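Local coordinates for microcompartments protein (Halothece sp. PCC 7418, PDB 5VGU) that probably builds the shell of the beta carboxysome, assembling into hexamers as one of the CcmK family of bacterial microcompartment shell proteins, at residues E10-P15 with A72-V77; R29-G34 with E96-F101. One frame throughout, in Å; residues are numbered along the deposited sequence.

Contact 1. Residues E10-P15 with A72-V77; sequences ETKGFP and ALETWV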
ATOM      1  N   GLU A  10      -5.732  -0.269  17.547  1.00 19.67           N
ATOM      2  CA  GLU A  10      -5.725  -0.656  16.146  1.00 17.48           C
ATOM      3  C   GLU A  10      -6.738  -1.768  15.923  1.00 18.87           C
ATOM      4  O   GLU A  10      -6.749  -2.757  16.667  1.00 19.60           O
ATOM      5  CB  GLU A  10      -4.298  -1.095  15.739  1.00 16.98           C
ATOM      6  CG  GLU A  10      -4.071  -1.424  14.287  1.00 21.05           C
ATOM      7  CD  GLU A  10      -2.589  -1.625  13.977  1.00 22.09           C
ATOM      8  OE1 GLU A  10      -1.783  -0.745  14.349  1.00 19.43           O
ATOM      9  OE2 GLU A  10      -2.249  -2.656  13.352  1.00 21.92           O
ATOM     10  N   THR A  11      -7.592  -1.601  14.903  1.00 18.27           N
ATOM     11  CA  THR A  11      -8.634  -2.569  14.578  1.00 18.33           C
ATOM     12  C   THR A  11      -8.439  -3.134  13.178  1.00 20.96           C
ATOM     13  O   THR A  11      -7.802  -2.532  12.313  1.00 19.29           O
ATOM     14  CB  THR A  11     -10.040  -1.948  14.645  1.00 17.35           C
ATOM     15  OG1 THR A  11     -10.173  -0.914  13.655  1.00 19.41           O
ATOM     16  CG2 THR A  11     -10.327  -1.348  16.017  1.00 20.20           C
ATOM     17  N   LYS A  12      -9.040  -4.296  12.954  1.00 20.34           N
ATOM     18  CA  LYS A  12      -9.272  -4.781  11.604  1.00 20.62           C
ATOM     19  C   LYS A  12     -10.553  -4.127  11.099  1.00 19.49           C
ATOM     20  O   LYS A  12     -11.627  -4.332  11.678  1.00 19.96           O
ATOM     21  CB  LYS A  12      -9.387  -6.305  11.597  1.00 23.90           C
ATOM     22  CG  LYS A  12      -9.431  -6.932  10.198  1.00 25.59           C
ATOM     23  CD  LYS A  12      -8.080  -6.850   9.505  1.00 30.51           C
ATOM     24  CE  LYS A  12      -7.987  -7.852   8.371  1.00 37.71           C
ATOM     25  NZ  LYS A  12      -6.571  -8.040   7.930  1.00 47.06           N
ATOM     26  N   GLY A  13     -10.435  -3.332  10.041  1.00 17.16           N
ATOM     27  CA  GLY A  13     -11.571  -2.632   9.459  1.00 19.71           C
ATOM     28  C   GLY A  13     -11.737  -1.239  10.032  1.00 19.54           C
ATOM     29  O   GLY A  13     -11.430  -0.966  11.195  1.00 17.64           O
ATOM     30  N   PHE A  14     -12.261  -0.339   9.191  1.00 17.45           N
ATOM     31  CA  PHE A  14     -12.441   1.049   9.573  1.00 19.16           C
ATOM     32  C   PHE A  14     -13.626   1.220  10.524  1.00 18.51           C
ATOM     33  O   PHE A  14     -13.522   1.977  11.498  1.00 17.85           O
ATOM     34  CB  PHE A  14     -12.602   1.915   8.318  1.00 16.71           C
ATOM     35  CG  PHE A  14     -12.843   3.362   8.622  1.00 16.59           C
ATOM     36  CD1 PHE A  14     -11.794   4.212   8.921  1.00 22.76           C
ATOM     37  CD2 PHE A  14     -14.141   3.856   8.681  1.00 17.18           C
ATOM     38  CE1 PHE A  14     -12.039   5.551   9.243  1.00 22.49           C
ATOM     39  CE2 PHE A  14     -14.381   5.182   8.986  1.00 21.68           C
ATOM     40  CZ  PHE A  14     -13.336   6.026   9.264  1.00 18.97           C
ATOM     41  N   PRO A  15     -14.762   0.539  10.294  1.00 18.22           N
ATOM     42  CA  PRO A  15     -15.904   0.723  11.207  1.00 19.20           C
ATOM     43  C   PRO A  15     -15.543   0.495  12.672  1.00 18.56           C
ATOM     44  O   PRO A  15     -15.989   1.260  13.542  1.00 20.35           O
ATOM     45  CB  PRO A  15     -16.936  -0.293  10.663  1.00 20.59           C
ATOM     46  CG  PRO A  15     -16.636  -0.343   9.166  1.00 18.89           C
ATOM     47  CD  PRO A  15     -15.111  -0.315   9.143  1.00 15.45           C
ATOM     48  N   ALA A  72     -12.520  -6.361  14.545  1.00 22.44           N
ATOM     49  CA  ALA A  72     -11.654  -7.046  15.491  1.00 24.13           C
ATOM     50  C   ALA A  72     -10.683  -6.052  16.098  1.00 22.78           C
ATOM     51  O   ALA A  72     -10.150  -5.172  15.410  1.00 21.44           O
ATOM     52  CB  ALA A  72     -10.872  -8.204  14.837  1.00 24.47           C
ATOM     53  N   LEU A  73     -10.471  -6.195  17.391  1.00 20.93           N
ATOM     54  CA  LEU A  73      -9.450  -5.433  18.088  1.00 20.02           C
ATOM     55  C   LEU A  73      -8.129  -6.182  17.932  1.00 22.82           C
ATOM     56  O   LEU A  73      -8.009  -7.325  18.384  1.00 23.70           O
ATOM     57  CB  LEU A  73      -9.823  -5.277  19.560  1.00 20.90           C
ATOM     58  CG  LEU A  73      -8.748  -4.651  20.438  1.00 21.68           C
ATOM     59  CD1 LEU A  73      -8.538  -3.200  20.042  1.00 25.37           C
ATOM     60  CD2 LEU A  73      -9.106  -4.798  21.909  1.00 22.14           C
ATOM     61  N   GLU A  74      -7.147  -5.555  17.284  1.00 19.24           N
ATOM     62  CA  GLU A  74      -5.873  -6.236  17.053  1.00 19.48           C
ATOM     63  C   GLU A  74      -4.836  -5.951  18.132  1.00 20.84           C
ATOM     64  O   GLU A  74      -4.109  -6.863  18.538  1.00 20.58           O
ATOM     65  CB  GLU A  74      -5.301  -5.839  15.685  1.00 20.99           C
ATOM     66  CG  GLU A  74      -6.223  -6.168  14.526  1.00 24.36           C
ATOM     67  CD  GLU A  74      -6.205  -7.654  14.181  1.00 29.46           C
ATOM     68  OE1 GLU A  74      -5.591  -8.452  14.922  1.00 28.94           O
ATOM     69  OE2 GLU A  74      -6.809  -8.021  13.164  1.00 33.19           O
ATOM     70  N   THR A  75      -4.712  -4.704  18.581  1.00 19.87           N
ATOM     71  CA  THR A  75      -3.586  -4.337  19.440  1.00 18.45           C
ATOM     72  C   THR A  75      -3.846  -2.946  20.000  1.00 18.72           C
ATOM     73  O   THR A  75      -4.546  -2.137  19.383  1.00 19.54           O
ATOM     74  CB  THR A  75      -2.250  -4.405  18.655  1.00 18.51           C
ATOM     75  OG1 THR A  75      -1.133  -4.016  19.475  1.00 19.64           O
ATOM     76  CG2 THR A  75      -2.311  -3.534  17.383  1.00 19.67           C
ATOM     77  N   TRP A  76      -3.321  -2.693  21.196  1.00 20.04           N
ATOM     78  CA  TRP A  76      -3.468  -1.383  21.822  1.00 20.13           C
ATOM     79  C   TRP A  76      -2.382  -1.209  22.876  1.00 18.00           C
ATOM     80  O   TRP A  76      -1.775  -2.176  23.347  1.00 17.25           O
ATOM     81  CB  TRP A  76      -4.865  -1.192  22.444  1.00 22.24           C
ATOM     82  CG  TRP A  76      -5.145  -2.097  23.618  1.00 20.14           C
ATOM     83  CD1 TRP A  76      -5.715  -3.342  23.577  1.00 24.37           C
ATOM     84  CD2 TRP A  76      -4.895  -1.818  25.002  1.00 21.78           C
ATOM     85  NE1 TRP A  76      -5.831  -3.854  24.857  1.00 22.82           N
ATOM     86  CE2 TRP A  76      -5.332  -2.936  25.742  1.00 24.06           C
ATOM     87  CE3 TRP A  76      -4.347  -0.732  25.687  1.00 23.53           C
ATOM     88  CZ2 TRP A  76      -5.219  -3.001  27.124  1.00 26.88           C
ATOM     89  CZ3 TRP A  76      -4.241  -0.800  27.067  1.00 25.57           C
ATOM     90  CH2 TRP A  76      -4.679  -1.925  27.764  1.00 27.99           C
ATOM     91  N   VAL A  77      -2.139   0.049  23.236  1.00 18.30           N
ATOM     92  CA  VAL A  77      -1.164   0.364  24.270  1.00 18.51           C
ATOM     93  C   VAL A  77      -1.496   1.724  24.860  1.00 18.91           C
ATOM     94  O   VAL A  77      -2.100   2.578  24.206  1.00 18.15           O
ATOM     95  CB  VAL A  77       0.290   0.318  23.722  1.00 18.67           C
ATOM     96  CG1 VAL A  77       0.637   1.567  22.931  1.00 17.06           C
ATOM     97  CG2 VAL A  77       1.263   0.140  24.885  1.00 21.41           C
TER
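E10-K12 runs antiparallel to A72-V77, the short strand axes 4.6 Å apart at closest and 145° between their directions, and the register slips by one residue between E10 and T11. The slip is a classic beta bulge: E74 and T75 both face E10, and both of their amides turn to its carbonyl. E74 N bonds to E10 O at 2.9 Å, whereas the bond from T75 N to the same oxygen is weak at 3.4 Å. E10 N bonds back to T75 O, and beyond the bulge K12 N gives a 2.8 Å bond to A72 O.

E10 and T75 send their side chains the same way, side by side, with T75 CG2 against E10 CB at 3.5 Å. With CG anti to the backbone N (chi1 -175°) and the chain extended beyond it, E10 carries its carboxylate past that methyl to R42 (a salt bridge) and T44 of its own chain and to the backbone N of F14 in a neighbouring subunit; T75 OG1 bonds to Y69 O of that same subunit. The bulge residue E74 bends at chi2 (-77°), leaning across the T11-K12 peptide of the partner strand until OE2 lies 3.5 Å from K12 CB. The K12 ammonium goes on to S40 O, its NZ staying 5.2 Å from E74 OE2, so any attraction between the two is probably modest. At the end of the strand T11 OG1 donates to G13 O at 2.8 Å, which pins the turn into helix 14-27.

The strands, first and last in chain order, are neighbours in the four-stranded antiparallel sheet of the BMC fold, a ferredoxin-like beta-alpha-beta-beta-alpha-beta arrangement, bulged where the sheet edge meets the neighbouring subunits of the hexamer.

Contact 2. Residues R29-G34 with E96-F101; sequences RVTLVG and ENVERF
F101 meets T31 through its CB, 4.1 Å from T31 CG2, while its ring leads away from the strand; over the centre of one ring face lies R100 CG, 4.0 Å above the plane. R100 runs on extended from there, with F101 CZ 3.3 Å above one face of its guanidinium, offset toward the rim, and NH2 forms a salt bridge with E84 of a neighbouring subunit.

T31 and V98 carry the apolar centre. The threonine methyl stands anti to the backbone N, with OG1 beside that N (chi1 -57°), and this turns CG2 to V98, 3.8 Å from its CB. T31 OG1 comes within 3.6 Å of F101 O, too long for a firm polar bond. V98 presses CG1 against L32 O at 3.4 Å and brings CG2 to V33 CG1 at 4.2 Å, so one valine touches three successive strand residues. A serine in place of T31 would lack CG2, which is likely to open a gap between V98 and F101 CB.

V98 is the N-cap of helix 99-104, its O accepting F101 N in the first turn. The helix start lies against strand 30-39, an outermost strand of the chain's sheet: V33 O takes a bond from N95 just before the helix, L32 packs on helix 14-27, and N85 of the neighbouring subunit takes a bond from L32 N and packs on T31 and F101, while its V89 packs on V98.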
ATOM      1  N   ARG A  29     -11.790  12.478  29.120  1.00 28.79           N
ATOM      2  CA  ARG A  29     -11.388  13.833  28.739  1.00 26.24           C
ATOM      3  C   ARG A  29     -10.099  13.719  27.929  1.00 23.81           C
ATOM      4  O   ARG A  29      -8.988  13.986  28.394  1.00 22.67           O
ATOM      5  CB  ARG A  29     -11.218  14.713  29.973  1.00 29.79           C
ATOM      6  CG  ARG A  29     -12.495  14.838  30.800  1.00 33.19           C
ATOM      7  CD  ARG A  29     -12.323  15.815  31.954  1.00 55.30           C
ATOM      8  NE  ARG A  29     -12.328  17.193  31.467  1.00 77.08           N
ATOM      9  CZ  ARG A  29     -11.973  18.252  32.186  1.00 81.28           C
ATOM     10  NH1 ARG A  29     -11.578  18.109  33.446  1.00 78.99           N
ATOM     11  NH2 ARG A  29     -12.018  19.462  31.641  1.00 79.70           N
ATOM     12  N   VAL A  30     -10.266  13.250  26.690  1.00 19.73           N
ATOM     13  CA  VAL A  30      -9.145  12.980  25.806  1.00 20.34           C
ATOM     14  C   VAL A  30      -9.426  13.606  24.450  1.00 20.52           C
ATOM     15  O   VAL A  30     -10.573  13.898  24.096  1.00 19.63           O
ATOM     16  CB  VAL A  30      -8.878  11.469  25.653  1.00 19.51           C
ATOM     17  CG1 VAL A  30      -8.596  10.843  27.007  1.00 22.52           C
ATOM     18  CG2 VAL A  30     -10.054  10.747  24.973  1.00 22.18           C
ATOM     19  N   THR A  31      -8.352  13.783  23.685  1.00 19.44           N
ATOM     20  CA  THR A  31      -8.398  14.314  22.332  1.00 20.27           C
ATOM     21  C   THR A  31      -7.924  13.235  21.363  1.00 18.84           C
ATOM     22  O   THR A  31      -6.831  12.675  21.530  1.00 17.75           O
ATOM     23  CB  THR A  31      -7.501  15.549  22.184  1.00 22.37           C
ATOM     24  OG1 THR A  31      -7.874  16.566  23.128  1.00 23.88           O
ATOM     25  CG2 THR A  31      -7.583  16.100  20.782  1.00 22.76           C
ATOM     26  N   LEU A  32      -8.737  12.964  20.351  1.00 17.97           N
ATOM     27  CA  LEU A  32      -8.314  12.148  19.227  1.00 17.42           C
ATOM     28  C   LEU A  32      -7.456  13.028  18.334  1.00 18.47           C
ATOM     29  O   LEU A  32      -7.928  14.063  17.859  1.00 18.97           O
ATOM     30  CB  LEU A  32      -9.534  11.616  18.473  1.00 16.42           C
ATOM     31  CG  LEU A  32      -9.256  10.834  17.194  1.00 17.46           C
ATOM     32  CD1 LEU A  32      -8.607   9.491  17.491  1.00 18.63           C
ATOM     33  CD2 LEU A  32     -10.609  10.680  16.440  1.00 19.05           C
ATOM     34  N   VAL A  33      -6.185  12.667  18.161  1.00 17.54           N
ATOM     35  CA  VAL A  33      -5.266  13.525  17.419  1.00 17.08           C
ATOM     36  C   VAL A  33      -5.003  13.051  15.989  1.00 18.85           C
ATOM     37  O   VAL A  33      -4.599  13.867  15.142  1.00 18.76           O
ATOM     38  CB  VAL A  33      -3.933  13.703  18.187  1.00 16.96           C
ATOM     39  CG1 VAL A  33      -4.194  14.259  19.570  1.00 18.75           C
ATOM     40  CG2 VAL A  33      -3.132  12.428  18.276  1.00 18.19           C
ATOM     41  N   GLY A  34      -5.228  11.780  15.685  1.00 19.31           N
ATOM     42  CA  GLY A  34      -4.938  11.294  14.344  1.00 19.89           C
ATOM     43  C   GLY A  34      -5.262   9.823  14.201  1.00 18.98           C
ATOM     44  O   GLY A  34      -5.643   9.141  15.162  1.00 17.00           O
ATOM     45  N   GLU A  96      -2.917  21.483  15.069  1.00 25.18           N
ATOM     46  CA  GLU A  96      -3.812  22.638  15.075  1.00 27.77           C
ATOM     47  C   GLU A  96      -5.248  22.254  14.711  1.00 26.68           C
ATOM     48  O   GLU A  96      -6.190  22.921  15.160  1.00 28.25           O
ATOM     49  CB  GLU A  96      -3.252  23.708  14.134  1.00 29.85           C
ATOM     50  CG  GLU A  96      -3.281  23.334  12.645  1.00 29.90           C
ATOM     51  CD  GLU A  96      -2.385  24.229  11.782  1.00 34.73           C
ATOM     52  OE1 GLU A  96      -2.892  25.193  11.171  1.00 32.51           O
ATOM     53  OE2 GLU A  96      -1.170  23.963  11.713  1.00 32.33           O
ATOM     54  N   ASN A  97      -5.435  21.156  13.978  1.00 28.37           N
ATOM     55  CA  ASN A  97      -6.783  20.705  13.617  1.00 26.57           C
ATOM     56  C   ASN A  97      -7.603  20.292  14.840  1.00 27.07           C
ATOM     57  O   ASN A  97      -8.837  20.351  14.804  1.00 26.25           O
ATOM     58  CB  ASN A  97      -6.648  19.553  12.619  1.00 27.86           C
ATOM     59  CG  ASN A  97      -7.960  19.146  11.993  1.00 42.91           C
ATOM     60  OD1 ASN A  97      -8.799  19.985  11.680  1.00 39.53           O
ATOM     61  ND2 ASN A  97      -8.135  17.840  11.788  1.00 47.00           N
ATOM     62  N   VAL A  98      -6.958  19.848  15.926  1.00 22.70           N
ATOM     63  CA  VAL A  98      -7.680  19.339  17.087  1.00 22.36           C
ATOM     64  C   VAL A  98      -7.471  20.203  18.328  1.00 27.10           C
ATOM     65  O   VAL A  98      -7.915  19.835  19.414  1.00 23.23           O
ATOM     66  CB  VAL A  98      -7.323  17.867  17.376  1.00 20.48           C
ATOM     67  CG1 VAL A  98      -7.684  16.983  16.181  1.00 22.15           C
ATOM     68  CG2 VAL A  98      -5.847  17.704  17.716  1.00 19.79           C
ATOM     69  N   GLU A  99      -6.868  21.381  18.174  1.00 29.46           N
ATOM     70  CA  GLU A  99      -6.568  22.219  19.336  1.00 32.99           C
ATOM     71  C   GLU A  99      -7.824  22.534  20.152  1.00 29.80           C
ATOM     72  O   GLU A  99      -7.794  22.500  21.387  1.00 32.20           O
ATOM     73  CB  GLU A  99      -5.877  23.500  18.862  1.00 38.13           C
ATOM     74  CG  GLU A  99      -5.542  24.496  19.964  1.00 56.96           C
ATOM     75  CD  GLU A  99      -4.907  25.765  19.417  1.00 61.68           C
ATOM     76  OE1 GLU A  99      -4.311  25.710  18.313  1.00 66.15           O
ATOM     77  OE2 GLU A  99      -5.042  26.823  20.072  1.00 55.68           O
ATOM     78  N   ARG A 100      -8.932  22.860  19.485  1.00 30.69           N
ATOM     79  CA  ARG A 100     -10.123  23.262  20.224  1.00 32.51           C
ATOM     80  C   ARG A 100     -10.663  22.124  21.085  1.00 34.58           C
ATOM     81  O   ARG A 100     -11.304  22.375  22.109  1.00 33.11           O
ATOM     82  CB  ARG A 100     -11.203  23.769  19.262  1.00 33.95           C
ATOM     83  CG  ARG A 100     -11.815  22.738  18.335  1.00 30.53           C
ATOM     84  CD  ARG A 100     -12.649  23.446  17.282  1.00 35.63           C
ATOM     85  NE  ARG A 100     -13.367  22.548  16.392  1.00 35.41           N
ATOM     86  CZ  ARG A 100     -12.847  21.971  15.316  1.00 37.15           C
ATOM     87  NH1 ARG A 100     -11.571  22.165  14.978  1.00 43.04           N
ATOM     88  NH2 ARG A 100     -13.610  21.184  14.568  1.00 36.96           N
ATOM     89  N   PHE A 101     -10.386  20.868  20.723  1.00 29.24           N
ATOM     90  CA  PHE A 101     -10.818  19.769  21.587  1.00 27.82           C
ATOM     91  C   PHE A 101      -9.860  19.563  22.749  1.00 30.03           C
ATOM     92  O   PHE A 101     -10.282  19.143  23.830  1.00 31.48           O
ATOM     93  CB  PHE A 101     -10.930  18.488  20.774  1.00 26.57           C
ATOM     94  CG  PHE A 101     -11.788  18.641  19.561  1.00 25.34           C
ATOM     95  CD1 PHE A 101     -13.154  18.821  19.685  1.00 28.12           C
ATOM     96  CD2 PHE A 101     -11.221  18.661  18.291  1.00 25.56           C
ATOM     97  CE1 PHE A 101     -13.939  18.987  18.558  1.00 29.23           C
ATOM     98  CE2 PHE A 101     -12.001  18.825  17.175  1.00 30.92           C
ATOM     99  CZ  PHE A 101     -13.361  18.991  17.310  1.00 31.44           C
TER

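In the fold
The two contacts lie on opposite sides of the chain's centre, about 20 Å apart between their centres, and take up the two outermost strands of one sheet: contact 1 joins strand 72-79 to strand 5-12, and contact 2 lays the start of helix 99-104 on strand 30-39. Their segments alternate along the chain, with helix 14-27 leading from one to the other. Contact 1 is partly buried and held by backbone hydrogen bonds, its charged side chains finding their partners beyond it. Contact 2 is buried where it touches and rests on methyl packing and one carbonyl. Both reach neighbouring subunits, so each edge of the sheet serves the hexamer as well as the chain.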